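PDB 2OG9: mandelate racemase/muconate lactonizing enzyme from Polaromonas sp., which probably catalyses a racemase-type or related reaction on a carboxylate substrate, as a TIM-barrel member of the enolase superfamily. Local coordinates for residues Thr16-Pro26 and Trp374-Pro385. Sequence-based numbering, arbitrary orientation.
Sequences TWVRISSCYLP and WTREEAQVGTRP
R384 stacks over one face of the W17 indole where the C-terminal strand 375-382 pairs antiparallel with strand 16-26, as the outermost strand within this chain of the four-stranded sheet in the N-terminal capping domain of an enolase-superfamily fold. Paired backbone bonds link V18 with V381 and I20 with A379; beyond S22 a beta bulge shifts the register, S22 O taking the N-H of R376 and W374 O that of Y24. Extended from CG to NE, R384 runs along the indole: its CD makes a CH-pi contact 3.8 Å from the centroid of the W17 six-membered ring, and its guanidinium an off-centre cation-pi contact. R384 NE is salt-bridged to E55. W17 NE1 donates to Q380 OE1 (3.1 Å); OE1 lies in the indole plane, whereas NE1 sits above the amide plane. Midway, R19 NE and, weakly, NH2 share E378 OE1 in a salt bridge, while R19 NH1 turns to E53. At the other end R376, salt-bridged to E46, stacks on Y24 with planes 7° apart, an off-centre cation-pi contact; a water joins Y24 OH, S22 OG and E377 OE1. P26 CD lies over the W374 face, a CH-pi contact 3.5 Å from the centroid of the W374 six-membered ring.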
ATOM      1  N   THR A  16     -18.890 -47.450  -7.942  1.00 23.87           N
ATOM      2  CA  THR A  16     -19.665 -48.245  -8.882  1.00 25.28           C
ATOM      3  C   THR A  16     -21.132 -47.851  -8.989  1.00 24.62           C
ATOM      4  O   THR A  16     -21.790 -48.172  -9.975  1.00 25.35           O
ATOM      5  CB  THR A  16     -19.587 -49.743  -8.514  1.00 26.07           C
ATOM      6  OG1 THR A  16     -20.023 -49.928  -7.163  1.00 24.98           O
ATOM      7  CG2 THR A  16     -18.155 -50.248  -8.643  1.00 25.84           C
ATOM      8  N   TRP A  17     -21.642 -47.136  -7.991  1.00 22.90           N
ATOM      9  CA  TRP A  17     -23.047 -46.750  -7.989  1.00 23.80           C
ATOM     10  C   TRP A  17     -23.239 -45.387  -7.343  1.00 21.72           C
ATOM     11  O   TRP A  17     -22.556 -45.049  -6.381  1.00 21.22           O
ATOM     12  CB  TRP A  17     -23.856 -47.795  -7.208  1.00 23.46           C
ATOM     13  CG  TRP A  17     -25.339 -47.546  -7.138  1.00 26.16           C
ATOM     14  CD1 TRP A  17     -26.260 -47.779  -8.122  1.00 25.41           C
ATOM     15  CD2 TRP A  17     -26.078 -47.072  -6.002  1.00 25.57           C
ATOM     16  NE1 TRP A  17     -27.524 -47.488  -7.666  1.00 24.79           N
ATOM     17  CE2 TRP A  17     -27.442 -47.052  -6.369  1.00 26.05           C
ATOM     18  CE3 TRP A  17     -25.720 -46.662  -4.711  1.00 26.92           C
ATOM     19  CZ2 TRP A  17     -28.451 -46.642  -5.489  1.00 27.28           C
ATOM     20  CZ3 TRP A  17     -26.722 -46.253  -3.834  1.00 27.02           C
ATOM     21  CH2 TRP A  17     -28.072 -46.247  -4.229  1.00 27.31           C
ATOM     22  N   VAL A  18     -24.169 -44.611  -7.881  1.00 21.84           N
ATOM     23  CA  VAL A  18     -24.468 -43.289  -7.343  1.00 20.55           C
ATOM     24  C   VAL A  18     -25.959 -43.032  -7.478  1.00 21.36           C
ATOM     25  O   VAL A  18     -26.544 -43.302  -8.525  1.00 20.50           O
ATOM     26  CB  VAL A  18     -23.716 -42.168  -8.108  1.00 20.69           C
ATOM     27  CG1 VAL A  18     -24.075 -40.817  -7.523  1.00 23.80           C
ATOM     28  CG2 VAL A  18     -22.216 -42.389  -8.035  1.00 21.18           C
ATOM     29  N   ARG A  19     -26.576 -42.529  -6.414  1.00 20.23           N
ATOM     30  CA  ARG A  19     -27.998 -42.211  -6.445  1.00 22.43           C
ATOM     31  C   ARG A  19     -28.250 -40.814  -5.896  1.00 21.52           C
ATOM     32  O   ARG A  19     -27.761 -40.460  -4.826  1.00 21.57           O
ATOM     33  CB  ARG A  19     -28.816 -43.223  -5.630  1.00 23.96           C
ATOM     34  CG  ARG A  19     -30.294 -42.845  -5.524  1.00 26.70           C
ATOM     35  CD  ARG A  19     -31.166 -43.996  -5.016  1.00 32.47           C
ATOM     36  NE  ARG A  19     -32.568 -43.596  -4.923  1.00 36.34           N
ATOM     37  CZ  ARG A  19     -33.066 -42.834  -3.954  1.00 39.14           C
ATOM     38  NH1 ARG A  19     -32.276 -42.396  -2.984  1.00 40.77           N
ATOM     39  NH2 ARG A  19     -34.352 -42.494  -3.959  1.00 39.68           N
ATOM     40  N   ILE A  20     -29.005 -40.017  -6.639  1.00 22.83           N
ATOM     41  CA  ILE A  20     -29.332 -38.670  -6.197  1.00 23.51           C
ATOM     42  C   ILE A  20     -30.832 -38.552  -6.021  1.00 24.12           C
ATOM     43  O   ILE A  20     -31.607 -39.103  -6.803  1.00 24.68           O
ATOM     44  CB  ILE A  20     -28.867 -37.606  -7.195  1.00 25.12           C
ATOM     45  CG1 ILE A  20     -29.359 -37.964  -8.597  1.00 26.47           C
ATOM     46  CG2 ILE A  20     -27.355 -37.463  -7.124  1.00 26.31           C
ATOM     47  CD1 ILE A  20     -29.113 -36.888  -9.612  1.00 31.08           C
ATOM     48  N   SER A  21     -31.232 -37.827  -4.986  1.00 22.99           N
ATOM     49  CA  SER A  21     -32.639 -37.642  -4.673  1.00 24.55           C
ATOM     50  C   SER A  21     -32.901 -36.185  -4.340  1.00 22.66           C
ATOM     51  O   SER A  21     -32.109 -35.560  -3.640  1.00 23.61           O
ATOM     52  CB  SER A  21     -33.025 -38.485  -3.449  1.00 23.34           C
ATOM     53  OG  SER A  21     -32.522 -39.804  -3.530  1.00 29.41           O
ATOM     54  N   SER A  22     -34.012 -35.652  -4.838  1.00 21.96           N
ATOM     55  CA  SER A  22     -34.403 -34.279  -4.546  1.00 22.83           C
ATOM     56  C   SER A  22     -35.586 -34.406  -3.595  1.00 23.50           C
ATOM     57  O   SER A  22     -36.700 -34.732  -4.002  1.00 22.37           O
ATOM     58  CB  SER A  22     -34.816 -33.541  -5.819  1.00 23.49           C
ATOM     59  OG  SER A  22     -35.054 -32.168  -5.539  1.00 20.85           O
ATOM     60  N   CYS A  23     -35.318 -34.151  -2.322  1.00 24.08           N
ATOM     61  CA  CYS A  23     -36.310 -34.268  -1.262  1.00 25.06           C
ATOM     62  C   CYS A  23     -36.806 -32.916  -0.759  1.00 25.58           C
ATOM     63  O   CYS A  23     -36.015 -32.077  -0.342  1.00 25.34           O
ATOM     64  CB  CYS A  23     -35.683 -35.065  -0.115  1.00 27.33           C
ATOM     65  SG  CYS A  23     -36.686 -35.216   1.359  1.00 28.46           S
ATOM     66  N   TYR A  24     -38.118 -32.703  -0.796  1.00 25.45           N
ATOM     67  CA  TYR A  24     -38.681 -31.439  -0.333  1.00 26.98           C
ATOM     68  C   TYR A  24     -39.186 -31.518   1.098  1.00 27.92           C
ATOM     69  O   TYR A  24     -40.239 -32.098   1.378  1.00 26.62           O
ATOM     70  CB  TYR A  24     -39.793 -30.978  -1.273  1.00 28.02           C
ATOM     71  CG  TYR A  24     -39.242 -30.443  -2.572  1.00 28.69           C
ATOM     72  CD1 TYR A  24     -39.122 -29.071  -2.788  1.00 30.23           C
ATOM     73  CD2 TYR A  24     -38.784 -31.310  -3.564  1.00 29.28           C
ATOM     74  CE1 TYR A  24     -38.559 -28.574  -3.962  1.00 29.46           C
ATOM     75  CE2 TYR A  24     -38.216 -30.824  -4.740  1.00 29.86           C
ATOM     76  CZ  TYR A  24     -38.111 -29.457  -4.930  1.00 27.95           C
ATOM     77  OH  TYR A  24     -37.567 -28.972  -6.097  1.00 30.04           O
ATOM     78  N   LEU A  25     -38.400 -30.933   1.995  1.00 27.52           N
ATOM     79  CA  LEU A  25     -38.691 -30.899   3.422  1.00 28.62           C
ATOM     80  C   LEU A  25     -39.741 -29.846   3.754  1.00 29.04           C
ATOM     81  O   LEU A  25     -39.504 -28.646   3.602  1.00 28.66           O
ATOM     82  CB  LEU A  25     -37.405 -30.590   4.194  1.00 28.60           C
ATOM     83  CG  LEU A  25     -37.510 -30.355   5.701  1.00 30.38           C
ATOM     84  CD1 LEU A  25     -37.954 -31.638   6.385  1.00 28.69           C
ATOM     85  CD2 LEU A  25     -36.152 -29.900   6.238  1.00 31.35           C
ATOM     86  N   PRO A  26     -40.926 -30.279   4.206  1.00 29.87           N
ATOM     87  CA  PRO A  26     -41.959 -29.298   4.543  1.00 30.94           C
ATOM     88  C   PRO A  26     -41.637 -28.698   5.906  1.00 32.61           C
ATOM     89  O   PRO A  26     -41.186 -29.405   6.807  1.00 32.48           O
ATOM     90  CB  PRO A  26     -43.232 -30.140   4.554  1.00 31.83           C
ATOM     91  CG  PRO A  26     -42.749 -31.432   5.102  1.00 32.45           C
ATOM     92  CD  PRO A  26     -41.430 -31.654   4.370  1.00 29.82           C
ATOM     93  N   TRP A 374     -41.225 -37.630   0.598  1.00 28.48           N
ATOM     94  CA  TRP A 374     -40.982 -36.243   0.214  1.00 28.95           C
ATOM     95  C   TRP A 374     -40.102 -36.087  -1.019  1.00 28.84           C
ATOM     96  O   TRP A 374     -39.812 -34.966  -1.443  1.00 28.00           O
ATOM     97  CB  TRP A 374     -40.357 -35.472   1.379  1.00 27.18           C
ATOM     98  CG  TRP A 374     -41.251 -35.319   2.578  1.00 27.79           C
ATOM     99  CD1 TRP A 374     -42.617 -35.238   2.586  1.00 28.20           C
ATOM    100  CD2 TRP A 374     -40.833 -35.136   3.936  1.00 27.41           C
ATOM    101  NE1 TRP A 374     -43.073 -35.012   3.863  1.00 26.77           N
ATOM    102  CE2 TRP A 374     -41.998 -34.946   4.712  1.00 28.01           C
ATOM    103  CE3 TRP A 374     -39.584 -35.111   4.573  1.00 27.97           C
ATOM    104  CZ2 TRP A 374     -41.952 -34.733   6.095  1.00 27.58           C
ATOM    105  CZ3 TRP A 374     -39.539 -34.898   5.951  1.00 28.91           C
ATOM    106  CH2 TRP A 374     -40.717 -34.712   6.693  1.00 27.72           C
ATOM    107  N   THR A 375     -39.685 -37.207  -1.596  1.00 27.94           N
ATOM    108  CA  THR A 375     -38.834 -37.181  -2.777  1.00 29.32           C
ATOM    109  C   THR A 375     -39.648 -36.933  -4.047  1.00 29.93           C
ATOM    110  O   THR A 375     -40.551 -37.703  -4.378  1.00 28.55           O
ATOM    111  CB  THR A 375     -38.068 -38.506  -2.909  1.00 30.15           C
ATOM    112  OG1 THR A 375     -37.310 -38.729  -1.714  1.00 29.36           O
ATOM    113  CG2 THR A 375     -37.123 -38.469  -4.097  1.00 30.59           C
ATOM    114  N   ARG A 376     -39.325 -35.856  -4.758  1.00 28.81           N
ATOM    115  CA  ARG A 376     -40.041 -35.516  -5.983  1.00 29.59           C
ATOM    116  C   ARG A 376     -39.269 -35.906  -7.235  1.00 30.38           C
ATOM    117  O   ARG A 376     -39.843 -36.021  -8.318  1.00 29.34           O
ATOM    118  CB  ARG A 376     -40.355 -34.020  -6.008  1.00 30.62           C
ATOM    119  CG  ARG A 376     -41.271 -33.587  -4.875  1.00 33.72           C
ATOM    120  CD  ARG A 376     -41.632 -32.111  -4.959  1.00 36.79           C
ATOM    121  NE  ARG A 376     -42.331 -31.673  -3.756  1.00 38.99           N
ATOM    122  CZ  ARG A 376     -42.625 -30.407  -3.481  1.00 41.02           C
ATOM    123  NH1 ARG A 376     -42.285 -29.444  -4.328  1.00 42.57           N
ATOM    124  NH2 ARG A 376     -43.249 -30.103  -2.351  1.00 43.15           N
ATOM    125  N   GLU A 377     -37.966 -36.113  -7.082  1.00 29.59           N
ATOM    126  CA  GLU A 377     -37.112 -36.497  -8.197  1.00 29.56           C
ATOM    127  C   GLU A 377     -35.983 -37.381  -7.699  1.00 29.51           C
ATOM    128  O   GLU A 377     -35.524 -37.236  -6.564  1.00 27.79           O
ATOM    129  CB  GLU A 377     -36.487 -35.264  -8.865  1.00 31.99           C
ATOM    130  CG  GLU A 377     -37.448 -34.353  -9.604  1.00 33.28           C
ATOM    131  CD  GLU A 377     -36.723 -33.323 -10.465  1.00 33.67           C
ATOM    132  OE1 GLU A 377     -36.170 -32.344  -9.915  1.00 33.07           O
ATOM    133  OE2 GLU A 377     -36.702 -33.499 -11.699  1.00 35.21           O
ATOM    134  N   GLU A 378     -35.541 -38.301  -8.549  1.00 27.69           N
ATOM    135  CA  GLU A 378     -34.426 -39.169  -8.204  1.00 29.26           C
ATOM    136  C   GLU A 378     -33.875 -39.845  -9.445  1.00 27.79           C
ATOM    137  O   GLU A 378     -34.574 -40.014 -10.444  1.00 26.54           O
ATOM    138  CB  GLU A 378     -34.829 -40.224  -7.166  1.00 33.93           C
ATOM    139  CG  GLU A 378     -35.832 -41.261  -7.628  1.00 39.43           C
ATOM    140  CD  GLU A 378     -35.910 -42.430  -6.662  1.00 43.05           C
ATOM    141  OE1 GLU A 378     -34.960 -43.245  -6.631  1.00 43.65           O
ATOM    142  OE2 GLU A 378     -36.914 -42.523  -5.923  1.00 45.39           O
ATOM    143  N   ALA A 379     -32.607 -40.219  -9.377  1.00 26.21           N
ATOM    144  CA  ALA A 379     -31.940 -40.870 -10.488  1.00 25.34           C
ATOM    145  C   ALA A 379     -30.746 -41.624  -9.940  1.00 25.95           C
ATOM    146  O   ALA A 379     -30.266 -41.335  -8.843  1.00 22.01           O
ATOM    147  CB  ALA A 379     -31.480 -39.836 -11.494  1.00 25.11           C
ATOM    148  N   GLN A 380     -30.272 -42.595 -10.704  1.00 27.10           N
ATOM    149  CA  GLN A 380     -29.117 -43.364 -10.292  1.00 29.08           C
ATOM    150  C   GLN A 380     -28.345 -43.836 -11.511  1.00 29.03           C
ATOM    151  O   GLN A 380     -28.886 -43.907 -12.613  1.00 27.71           O
ATOM    152  CB  GLN A 380     -29.545 -44.549  -9.422  1.00 32.29           C
ATOM    153  CG  GLN A 380     -30.716 -45.349  -9.954  1.00 36.51           C
ATOM    154  CD  GLN A 380     -31.148 -46.430  -8.982  1.00 38.49           C
ATOM    155  OE1 GLN A 380     -30.427 -47.401  -8.756  1.00 38.42           O
ATOM    156  NE2 GLN A 380     -32.325 -46.259  -8.391  1.00 40.22           N
ATOM    157  N   VAL A 381     -27.068 -44.129 -11.308  1.00 28.48           N
ATOM    158  CA  VAL A 381     -26.206 -44.591 -12.380  1.00 31.17           C
ATOM    159  C   VAL A 381     -25.275 -45.653 -11.821  1.00 32.21           C
ATOM    160  O   VAL A 381     -24.941 -45.628 -10.636  1.00 30.81           O
ATOM    161  CB  VAL A 381     -25.376 -43.421 -12.966  1.00 30.98           C
ATOM    162  CG1 VAL A 381     -24.617 -42.722 -11.860  1.00 31.10           C
ATOM    163  CG2 VAL A 381     -24.416 -43.935 -14.024  1.00 33.14           C
ATOM    164  N   GLY A 382     -24.870 -46.590 -12.671  1.00 33.54           N
ATOM    165  CA  GLY A 382     -23.978 -47.646 -12.236  1.00 35.66           C
ATOM    166  C   GLY A 382     -24.723 -48.852 -11.701  1.00 38.71           C
ATOM    167  O   GLY A 382     -25.954 -48.895 -11.725  1.00 37.31           O
ATOM    168  N   THR A 383     -23.971 -49.839 -11.221  1.00 40.46           N
ATOM    169  CA  THR A 383     -24.553 -51.057 -10.670  1.00 43.29           C
ATOM    170  C   THR A 383     -24.216 -51.156  -9.189  1.00 43.14           C
ATOM    171  O   THR A 383     -23.048 -51.188  -8.801  1.00 42.10           O
ATOM    172  CB  THR A 383     -24.019 -52.310 -11.386  1.00 44.09           C
ATOM    173  OG1 THR A 383     -24.208 -52.169 -12.799  1.00 47.58           O
ATOM    174  CG2 THR A 383     -24.761 -53.551 -10.906  1.00 46.33           C
ATOM    175  N   ARG A 384     -25.254 -51.205  -8.368  1.00 44.35           N
ATOM    176  CA  ARG A 384     -25.085 -51.283  -6.929  1.00 47.23           C
ATOM    177  C   ARG A 384     -24.383 -52.581  -6.532  1.00 48.71           C
ATOM    178  O   ARG A 384     -24.720 -53.657  -7.027  1.00 49.07           O
ATOM    179  CB  ARG A 384     -26.456 -51.176  -6.256  1.00 46.54           C
ATOM    180  CG  ARG A 384     -26.402 -50.744  -4.813  1.00 46.41           C
ATOM    181  CD  ARG A 384     -27.766 -50.305  -4.319  1.00 44.68           C
ATOM    182  NE  ARG A 384     -27.695 -49.842  -2.939  1.00 44.41           N
ATOM    183  CZ  ARG A 384     -28.734 -49.390  -2.247  1.00 44.54           C
ATOM    184  NH1 ARG A 384     -29.933 -49.341  -2.808  1.00 44.31           N
ATOM    185  NH2 ARG A 384     -28.569 -48.986  -0.997  1.00 46.39           N
ATOM    186  N   PRO A 385     -23.386 -52.491  -5.636  1.00 50.37           N
ATOM    187  CA  PRO A 385     -22.651 -53.681  -5.191  1.00 51.43           C
ATOM    188  C   PRO A 385     -23.535 -54.677  -4.440  1.00 52.64           C
ATOM    189  O   PRO A 385     -23.709 -55.807  -4.950  1.00 53.74           O
ATOM    190  CB  PRO A 385     -21.551 -53.093  -4.307  1.00 51.04           C
ATOM    191  CG  PRO A 385     -22.207 -51.871  -3.729  1.00 50.60           C
ATOM    192  CD  PRO A 385     -22.898 -51.286  -4.941  1.00 51.06           C
TER
HETATM  193  O   HOH W   1     -36.244 -30.809  -7.570  1.00 27.90           O
HETATM  194  O   HOH W   2     -42.795 -32.198   0.262  1.00 28.85           O